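Side-chain contacts in putative amidohydrolase/peptidase (Burkholderia cenocepacia, PDB 4WJB), which is a putative zinc-dependent hydrolase of the peptidase M20 family, probably acting on carbon-nitrogen bonds other than peptide bonds: residues G173-I176 with G177-L180; D49-R52 with E53-L57; I332-I335 with F336-A339. All coordinates share one frame; numbering follows the deposited sequence.

Contact 1. Residues G173-I176 with G177-L180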
ATOM      1  N   GLY A 173      -4.390 -30.323  15.421  1.00 35.54           N
ATOM      2  CA  GLY A 173      -5.689 -30.964  15.282  1.00 35.04           C
ATOM      3  C   GLY A 173      -6.273 -31.361  16.623  1.00 31.40           C
ATOM      4  O   GLY A 173      -7.234 -32.129  16.709  1.00 29.83           O
ATOM      5  N   ARG A 174      -5.687 -30.825  17.683  1.00 28.33           N
ATOM      6  CA  ARG A 174      -6.116 -31.158  19.025  1.00 28.63           C
ATOM      7  C   ARG A 174      -7.059 -30.091  19.554  1.00 26.12           C
ATOM      8  O   ARG A 174      -6.795 -28.899  19.415  1.00 25.10           O
ATOM      9  CB  ARG A 174      -4.897 -31.323  19.931  1.00 31.38           C
ATOM     10  CG  ARG A 174      -3.969 -32.433  19.461  1.00 36.24           C
ATOM     11  CD  ARG A 174      -4.540 -33.794  19.817  1.00 39.46           C
ATOM     12  NE  ARG A 174      -4.487 -34.000  21.260  1.00 41.18           N
ATOM     13  CZ  ARG A 174      -5.138 -34.955  21.915  1.00 40.66           C
ATOM     14  NH1 ARG A 174      -5.910 -35.810  21.260  1.00 37.39           N
ATOM     15  NH2 ARG A 174      -5.015 -35.044  23.233  1.00 42.02           N
ATOM     16  N   THR A 175      -8.164 -30.526  20.153  1.00 23.90           N
ATOM     17  CA  THR A 175      -9.171 -29.602  20.665  1.00 21.82           C
ATOM     18  C   THR A 175      -8.887 -29.180  22.105  1.00 20.80           C
ATOM     19  O   THR A 175      -8.117 -29.826  22.820  1.00 20.21           O
ATOM     20  CB  THR A 175     -10.587 -30.214  20.610  1.00 21.75           C
ATOM     21  OG1 THR A 175     -10.706 -31.240  21.605  1.00 21.45           O
ATOM     22  CG2 THR A 175     -10.872 -30.797  19.235  1.00 22.72           C
ATOM     23  N   ILE A 176      -9.513 -28.082  22.516  1.00 18.75           N
ATOM     24  CA  ILE A 176      -9.388 -27.588  23.879  1.00 17.13           C
ATOM     25  C   ILE A 176      -9.861 -28.653  24.863  1.00 19.78           C
ATOM     26  O   ILE A 176      -9.215 -28.904  25.884  1.00 20.20           O
ATOM     27  CB  ILE A 176     -10.181 -26.276  24.070  1.00 15.96           C
ATOM     28  CG1 ILE A 176      -9.376 -25.094  23.514  1.00 15.71           C
ATOM     29  CG2 ILE A 176     -10.522 -26.047  25.546  1.00 14.63           C
ATOM     30  CD1 ILE A 176     -10.045 -23.738  23.692  1.00 16.87           C
ATOM     31  N   GLY A 177     -10.973 -29.304  24.534  1.00 19.90           N
ATOM     32  CA  GLY A 177     -11.488 -30.386  25.351  1.00 19.59           C
ATOM     33  C   GLY A 177     -10.478 -31.505  25.531  1.00 22.16           C
ATOM     34  O   GLY A 177     -10.272 -31.997  26.641  1.00 22.16           O
ATOM     35  N   GLU A 178      -9.838 -31.904  24.437  1.00 22.20           N
ATOM     36  CA  GLU A 178      -8.866 -32.990  24.489  1.00 23.38           C
ATOM     37  C   GLU A 178      -7.649 -32.601  25.324  1.00 21.55           C
ATOM     38  O   GLU A 178      -7.150 -33.404  26.119  1.00 22.21           O
ATOM     39  CB  GLU A 178      -8.448 -33.401  23.071  1.00 24.93           C
ATOM     40  CG  GLU A 178      -9.544 -34.171  22.342  1.00 25.59           C
ATOM     41  CD  GLU A 178      -9.361 -34.218  20.835  1.00 29.67           C
ATOM     42  OE1 GLU A 178      -8.399 -33.618  20.311  1.00 27.78           O
ATOM     43  OE2 GLU A 178     -10.192 -34.868  20.171  1.00 33.88           O
ATOM     44  N   GLU A 179      -7.194 -31.363  25.168  1.00 21.34           N
ATOM     45  CA  GLU A 179      -6.022 -30.896  25.898  1.00 23.44           C
ATOM     46  C   GLU A 179      -6.310 -30.690  27.387  1.00 24.55           C
ATOM     47  O   GLU A 179      -5.441 -30.929  28.232  1.00 24.94           O
ATOM     48  CB  GLU A 179      -5.489 -29.604  25.269  1.00 25.46           C
ATOM     49  CG  GLU A 179      -4.743 -29.835  23.960  1.00 25.20           C
ATOM     50  CD  GLU A 179      -3.491 -30.683  24.146  1.00 27.88           C
ATOM     51  OE1 GLU A 179      -2.439 -30.120  24.514  1.00 29.17           O
ATOM     52  OE2 GLU A 179      -3.554 -31.911  23.933  1.00 27.01           O
ATOM     53  N   LEU A 180      -7.526 -30.249  27.706  1.00 21.37           N
ATOM     54  CA  LEU A 180      -7.959 -30.154  29.096  1.00 20.00           C
ATOM     55  C   LEU A 180      -7.862 -31.519  29.775  1.00 21.51           C
ATOM     56  O   LEU A 180      -7.382 -31.636  30.904  1.00 21.22           O
ATOM     57  CB  LEU A 180      -9.393 -29.621  29.181  1.00 18.07           C
ATOM     58  CG  LEU A 180      -9.581 -28.124  28.922  1.00 17.95           C
ATOM     59  CD1 LEU A 180     -11.059 -27.743  28.930  1.00 19.07           C
ATOM     60  CD2 LEU A 180      -8.805 -27.299  29.938  1.00 14.48           C
TER
HETATM   61  O   HOH W   1      -1.513 -32.565  22.328  1.00 33.39           O
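Glu178 OE1 is gripped by a backbone N-H and by a guanidinium charge. Thr175 N donates to Glu178 OE1 over 3.1 Å, nearly straight at 173°, meeting the oxygen from above the carboxylate plane. Arg174 supplies the charge: its NH1 lies 3.4 Å from Glu178 OE1, but the oxygen sits over the guanidinium face where no N-H points at it, so this salt bridge is purely electrostatic. The two flat groups are only 21° from parallel, and Glu178 CB lies against that same face, offset toward its rim. In return, Glu178 N donates to Thr175 OG1 at 3.0 Å. Thr175 chi1 of 72° sets OG1 between its own backbone N and carbonyl carbon, facing the first turn of helix 176-183. The two reciprocal bonds define a capping box with Thr175 as N-cap, closing the amino end of the helix. Bends at chi2 and chi3 fold Arg174 back over this turn, and Glu179 OE2 reaches the guanidinium edge, 3.5 Å from Arg174 NE, with the planes close to perpendicular. Water 1 donates to Glu179 OE2 and is only weakly held by Arg174 NE. The other carboxylate oxygen, Glu179 OE1, forms salt bridges with Arg145 and Arg182, so this buried acid has several positive partners. On another side of the turn, Ile176 CG2 packs alongside Leu180 CD1 at 3.8 Å.

Contact 2. Residues D49-R52 with E53-L57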
ATOM      1  N   ASP A  49       2.151 -28.192  28.562  1.00 23.80           N
ATOM      2  CA  ASP A  49       2.654 -28.675  29.846  1.00 25.37           C
ATOM      3  C   ASP A  49       3.161 -27.519  30.713  1.00 23.33           C
ATOM      4  O   ASP A  49       3.101 -27.580  31.943  1.00 20.91           O
ATOM      5  CB  ASP A  49       3.762 -29.711  29.641  1.00 29.22           C
ATOM      6  CG  ASP A  49       3.217 -31.099  29.347  1.00 32.91           C
ATOM      7  OD1 ASP A  49       2.016 -31.329  29.605  1.00 32.32           O
ATOM      8  OD2 ASP A  49       3.988 -31.961  28.875  1.00 35.08           O
ATOM      9  N   LEU A  50       3.652 -26.463  30.070  1.00 21.81           N
ATOM     10  CA  LEU A  50       4.080 -25.268  30.790  1.00 22.96           C
ATOM     11  C   LEU A  50       2.892 -24.551  31.424  1.00 20.15           C
ATOM     12  O   LEU A  50       2.989 -24.041  32.543  1.00 20.68           O
ATOM     13  CB  LEU A  50       4.838 -24.322  29.854  1.00 24.36           C
ATOM     14  CG  LEU A  50       6.243 -24.797  29.477  1.00 29.43           C
ATOM     15  CD1 LEU A  50       6.828 -23.937  28.365  1.00 31.43           C
ATOM     16  CD2 LEU A  50       7.161 -24.793  30.698  1.00 30.95           C
ATOM     17  N   ASP A  51       1.772 -24.505  30.708  1.00 19.79           N
ATOM     18  CA  ASP A  51       0.548 -23.931  31.254  1.00 18.98           C
ATOM     19  C   ASP A  51       0.072 -24.768  32.443  1.00 17.85           C
ATOM     20  O   ASP A  51      -0.336 -24.234  33.475  1.00 15.20           O
ATOM     21  CB  ASP A  51      -0.544 -23.853  30.183  1.00 18.35           C
ATOM     22  CG  ASP A  51      -1.789 -23.132  30.670  1.00 21.77           C
ATOM     23  OD1 ASP A  51      -1.659 -22.277  31.573  1.00 24.01           O
ATOM     24  OD2 ASP A  51      -2.895 -23.407  30.148  1.00 21.52           O
ATOM     25  N   ARG A  52       0.128 -26.085  32.272  1.00 18.51           N
ATOM     26  CA  ARG A  52      -0.243 -27.037  33.316  1.00 20.27           C
ATOM     27  C   ARG A  52       0.597 -26.843  34.579  1.00 19.84           C
ATOM     28  O   ARG A  52       0.068 -26.846  35.695  1.00 18.89           O
ATOM     29  CB  ARG A  52      -0.087 -28.469  32.790  1.00 22.43           C
ATOM     30  CG  ARG A  52      -0.342 -29.578  33.810  1.00 27.11           C
ATOM     31  CD  ARG A  52       0.355 -30.848  33.345  1.00 31.72           C
ATOM     32  NE  ARG A  52      -0.353 -32.068  33.714  1.00 35.78           N
ATOM     33  CZ  ARG A  52      -0.215 -33.227  33.074  1.00 39.24           C
ATOM     34  NH1 ARG A  52       0.597 -33.315  32.023  1.00 40.32           N
ATOM     35  NH2 ARG A  52      -0.895 -34.297  33.476  1.00 39.67           N
ATOM     36  N   GLU A  53       1.905 -26.684  34.398  1.00 19.28           N
ATOM     37  CA  GLU A  53       2.806 -26.468  35.523  1.00 21.36           C
ATOM     38  C   GLU A  53       2.435 -25.187  36.255  1.00 20.04           C
ATOM     39  O   GLU A  53       2.425 -25.142  37.484  1.00 17.81           O
ATOM     40  CB  GLU A  53       4.262 -26.412  35.061  1.00 23.36           C
ATOM     41  CG  GLU A  53       5.247 -26.237  36.206  1.00 27.44           C
ATOM     42  CD  GLU A  53       6.687 -26.145  35.742  1.00 33.15           C
ATOM     43  OE1 GLU A  53       6.939 -26.272  34.522  1.00 35.35           O
ATOM     44  OE2 GLU A  53       7.568 -25.950  36.605  1.00 32.45           O
ATOM     45  N   SER A  54       2.118 -24.151  35.485  1.00 20.37           N
ATOM     46  CA  SER A  54       1.704 -22.870  36.042  1.00 22.00           C
ATOM     47  C   SER A  54       0.396 -22.997  36.820  1.00 19.40           C
ATOM     48  O   SER A  54       0.241 -22.436  37.912  1.00 18.94           O
ATOM     49  CB  SER A  54       1.554 -21.833  34.926  1.00 24.02           C
ATOM     50  OG  SER A  54       1.117 -20.596  35.457  1.00 29.62           O
ATOM     51  N   ARG A  55      -0.548 -23.731  36.245  1.00 18.52           N
ATOM     52  CA  ARG A  55      -1.834 -23.976  36.895  1.00 19.66           C
ATOM     53  C   ARG A  55      -1.647 -24.757  38.199  1.00 16.85           C
ATOM     54  O   ARG A  55      -2.224 -24.415  39.232  1.00 16.32           O
ATOM     55  CB  ARG A  55      -2.771 -24.733  35.948  1.00 19.76           C
ATOM     56  CG  ARG A  55      -3.279 -23.907  34.765  1.00 20.88           C
ATOM     57  CD  ARG A  55      -3.778 -24.802  33.631  1.00 21.33           C
ATOM     58  NE  ARG A  55      -4.591 -24.051  32.677  1.00 21.42           N
ATOM     59  CZ  ARG A  55      -5.918 -24.045  32.680  1.00 22.05           C
ATOM     60  NH1 ARG A  55      -6.584 -24.760  33.582  1.00 21.18           N
ATOM     61  NH2 ARG A  55      -6.582 -23.327  31.786  1.00 21.62           N
ATOM     62  N   ASP A  56      -0.835 -25.805  38.139  1.00 15.96           N
ATOM     63  CA  ASP A  56      -0.576 -26.649  39.306  1.00 17.93           C
ATOM     64  C   ASP A  56       0.046 -25.862  40.455  1.00 19.01           C
ATOM     65  O   ASP A  56      -0.265 -26.101  41.627  1.00 17.16           O
ATOM     66  CB  ASP A  56       0.345 -27.816  38.942  1.00 20.27           C
ATOM     67  CG  ASP A  56      -0.348 -28.874  38.106  1.00 22.65           C
ATOM     68  OD1 ASP A  56      -1.589 -28.827  37.993  1.00 22.80           O
ATOM     69  OD2 ASP A  56       0.353 -29.764  37.576  1.00 25.07           O
ATOM     70  N   LEU A  57       0.942 -24.942  40.112  1.00 18.86           N
ATOM     71  CA  LEU A  57       1.619 -24.123  41.114  1.00 18.30           C
ATOM     72  C   LEU A  57       0.643 -23.155  41.777  1.00 20.16           C
ATOM     73  O   LEU A  57       0.669 -22.970  42.993  1.00 19.22           O
ATOM     74  CB  LEU A  57       2.784 -23.354  40.485  1.00 17.68           C
ATOM     75  CG  LEU A  57       3.722 -22.643  41.458  1.00 18.41           C
ATOM     76  CD1 LEU A  57       4.286 -23.650  42.440  1.00 20.63           C
ATOM     77  CD2 LEU A  57       4.851 -21.955  40.705  1.00 19.15           C
TER
HETATM   78  O   HOH W   2      -4.911 -21.618  29.813  1.00 20.66           O
HETATM   79  O   HOH W   3       0.092 -20.382  32.276  1.00 30.86           O
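Asp51 and Arg55, one helical turn apart, are joined through the length of the arginine side chain. Arg55 CB touches the carbonyl oxygens of both Asp51 and Arg52. Arg55 CG comes to 3.2 Å from Asp51 O, the same oxygen that accepts the backbone N-H of Arg55, and CD also stays close to that carbonyl. With chi1 at -70° and the chain extended from CG to NE, the side chain runs back toward the start of the helix. Arg55 NE then donates to Asp51 OD2 at 3.1 Å in a salt bridge. The oxygen lies near the guanidinium edge, although the donor approaches from above the carboxylate plane; the two planes are 83° apart. At the tip, NH2 donates to water 2, which in turn donates to Asp51 OD2 over 2.7 Å, and NH2 and NH1 bond to Thr139 OG1 and Gly75 O respectively; Arg55 also has a cation-pi contact with Tyr185. Leu47 N is a further partner of Asp51 OD2, while water 3 donates to Asp51 OD1. On another face, Arg52 and Asp49 form a salt bridge with a weak hydrogen bond, Arg52 NH1 to Asp49 OD1, 3.4 Å. Asp49 OD1 also pairs with Arg182, and Asp56 OD1 bonds to Tyr185. These are i to i+4 and i to i+3 contacts of the first turns of helix 49-64, with the Asp51 side chain about 8 Å from that of the zinc ligand His96.

Contact 3. Residues I332-I335 with F336-A339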
ATOM      1  N   ILE A 332     -17.782   1.057   0.108  1.00 32.89           N
ATOM      2  CA  ILE A 332     -17.436   0.924   1.521  1.00 30.66           C
ATOM      3  C   ILE A 332     -18.290  -0.142   2.190  1.00 32.20           C
ATOM      4  O   ILE A 332     -19.495  -0.224   1.955  1.00 33.35           O
ATOM      5  CB  ILE A 332     -17.583   2.268   2.280  1.00 27.44           C
ATOM      6  CG1 ILE A 332     -17.166   2.107   3.744  1.00 25.83           C
ATOM      7  CG2 ILE A 332     -19.005   2.819   2.160  1.00 30.56           C
ATOM      8  CD1 ILE A 332     -17.112   3.413   4.519  1.00 26.11           C
ATOM      9  N   GLU A 333     -17.651  -0.970   3.010  1.00 32.53           N
ATOM     10  CA  GLU A 333     -18.355  -2.019   3.733  1.00 33.49           C
ATOM     11  C   GLU A 333     -17.897  -2.077   5.178  1.00 33.16           C
ATOM     12  O   GLU A 333     -16.709  -2.221   5.460  1.00 28.89           O
ATOM     13  CB  GLU A 333     -18.143  -3.380   3.069  1.00 35.12           C
ATOM     14  N   GLN A 334     -18.848  -1.954   6.094  1.00 34.25           N
ATOM     15  CA  GLN A 334     -18.558  -2.182   7.498  1.00 34.15           C
ATOM     16  C   GLN A 334     -18.526  -3.687   7.729  1.00 34.76           C
ATOM     17  O   GLN A 334     -19.553  -4.356   7.632  1.00 35.70           O
ATOM     18  CB  GLN A 334     -19.601  -1.503   8.386  1.00 37.00           C
ATOM     19  CG  GLN A 334     -19.300  -1.575   9.872  1.00 36.49           C
ATOM     20  CD  GLN A 334     -20.320  -0.822  10.701  1.00 39.66           C
ATOM     21  OE1 GLN A 334     -20.688  -1.251  11.793  1.00 42.42           O
ATOM     22  NE2 GLN A 334     -20.779   0.314  10.188  1.00 39.27           N
ATOM     23  N   ILE A 335     -17.345  -4.222   8.020  1.00 34.21           N
ATOM     24  CA  ILE A 335     -17.172  -5.670   8.089  1.00 35.36           C
ATOM     25  C   ILE A 335     -17.114  -6.200   9.519  1.00 35.83           C
ATOM     26  O   ILE A 335     -17.129  -7.412   9.737  1.00 38.67           O
ATOM     27  CB  ILE A 335     -15.895  -6.106   7.355  1.00 32.68           C
ATOM     28  CG1 ILE A 335     -14.664  -5.531   8.061  1.00 30.82           C
ATOM     29  CG2 ILE A 335     -15.949  -5.669   5.886  1.00 29.92           C
ATOM     30  CD1 ILE A 335     -13.355  -6.138   7.612  1.00 30.12           C
ATOM     31  N   PHE A 336     -17.038  -5.297  10.489  1.00 34.10           N
ATOM     32  CA  PHE A 336     -17.039  -5.694  11.893  1.00 32.04           C
ATOM     33  C   PHE A 336     -17.630  -4.599  12.767  1.00 31.42           C
ATOM     34  O   PHE A 336     -17.321  -3.417  12.599  1.00 29.33           O
ATOM     35  CB  PHE A 336     -15.622  -6.040  12.371  1.00 29.49           C
ATOM     36  CG  PHE A 336     -15.557  -6.489  13.807  1.00 31.67           C
ATOM     37  CD1 PHE A 336     -16.183  -7.657  14.212  1.00 32.03           C
ATOM     38  CD2 PHE A 336     -14.855  -5.751  14.748  1.00 31.34           C
ATOM     39  CE1 PHE A 336     -16.123  -8.076  15.527  1.00 31.50           C
ATOM     40  CE2 PHE A 336     -14.790  -6.168  16.070  1.00 31.91           C
ATOM     41  CZ  PHE A 336     -15.427  -7.332  16.458  1.00 31.21           C
ATOM     42  N   THR A 337     -18.487  -5.016  13.694  1.00 30.09           N
ATOM     43  CA  THR A 337     -19.121  -4.125  14.652  1.00 31.69           C
ATOM     44  C   THR A 337     -19.013  -4.723  16.051  1.00 29.82           C
ATOM     45  O   THR A 337     -19.322  -5.898  16.251  1.00 32.09           O
ATOM     46  CB  THR A 337     -20.606  -3.891  14.320  1.00 36.10           C
ATOM     47  OG1 THR A 337     -20.732  -3.450  12.964  1.00 38.95           O
ATOM     48  CG2 THR A 337     -21.201  -2.849  15.250  1.00 35.45           C
ATOM     49  N   TYR A 338     -18.572  -3.915  17.009  1.00 26.33           N
ATOM     50  CA  TYR A 338     -18.416  -4.362  18.391  1.00 24.58           C
ATOM     51  C   TYR A 338     -18.872  -3.272  19.351  1.00 22.10           C
ATOM     52  O   TYR A 338     -18.305  -2.185  19.374  1.00 23.68           O
ATOM     53  CB  TYR A 338     -16.961  -4.751  18.671  1.00 24.17           C
ATOM     54  CG  TYR A 338     -16.709  -5.353  20.045  1.00 26.24           C
ATOM     55  CD1 TYR A 338     -17.022  -6.683  20.315  1.00 28.44           C
ATOM     56  CD2 TYR A 338     -16.138  -4.595  21.061  1.00 26.98           C
ATOM     57  CE1 TYR A 338     -16.782  -7.236  21.566  1.00 29.43           C
ATOM     58  CE2 TYR A 338     -15.893  -5.139  22.315  1.00 28.58           C
ATOM     59  CZ  TYR A 338     -16.217  -6.458  22.561  1.00 29.73           C
ATOM     60  OH  TYR A 338     -15.972  -6.996  23.805  1.00 30.25           O
ATOM     61  N   ALA A 339     -19.901  -3.561  20.140  1.00 23.21           N
ATOM     62  CA  ALA A 339     -20.440  -2.578  21.074  1.00 24.68           C
ATOM     63  C   ALA A 339     -19.476  -2.320  22.230  1.00 26.46           C
ATOM     64  O   ALA A 339     -18.793  -3.237  22.697  1.00 28.03           O
ATOM     65  CB  ALA A 339     -21.800  -3.034  21.606  1.00 26.00           C
TER
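The backbone of strand 329-342 kinks at Ile335, whose psi of -9° breaks the extended path, and the short axes of 332-335 and 336-338 diverge by 46°. Ile335 and Phe336 both lie opposite Trp228 of the antiparallel strand 217-234 and both hydrogen-bond to its backbone, which makes this a classic beta bulge. Across the kink, Gln334 reaches Thr337: Thr337 OG1 is placed as donor to Gln334 OE1 at 2.5 Å, short enough that the exact positions are doubtful. Gln334 has an extended chain, CG anti to the backbone N, which carries the amide oxygen along the strand to Thr337, and the two side chains meet at about a right angle. Thr337 puts OG1 beside its own backbone N (chi1 -53°), with Thr337 CB 3.7 Å from Gln334 OE1. Earlier along its chain, Gln334 CG passes 3.8 Å from Phe336 O. At the bulge itself the apolar contact is loose, Ile335 CG1 lying 4.4 Å from Phe336 CB. The Phe336 ring continues to an edge-to-face stack with Trp228, and Gln334 also touches Asp312 of helix 305-326. Ile335 packs on Arg287 of the second subunit. If the short distance is taken at face value, the bond between Thr337 OG1 and Gln334 OE1 would use the Thr337 hydroxyl proton and link two polar side chains flanking the bulge.

Overall arrangement
Along the chain the order is contact 2, contact 1, contact 3. Contacts 1 and 2 are neighbours, their centres 16 Å apart and nearest atoms about 5 Å apart. They lie on different helices, 176-183 and 49-64, but share partners: Arg182 pairs with Glu179 and Asp49, and Leu47 meets residues of both. Contact 3, centred 32 Å from contact 1 and 38 Å from contact 2, is on strand 329-342 of the elongated second lobe, beside strand 217-234, where Ile335 meets the second subunit. The set thus samples both lobes of the M20 architecture: two helix starts in the zinc-bearing lobe, the Asp51 side chain about 13 Å from the bound zinc ion, and a distant strand bulge.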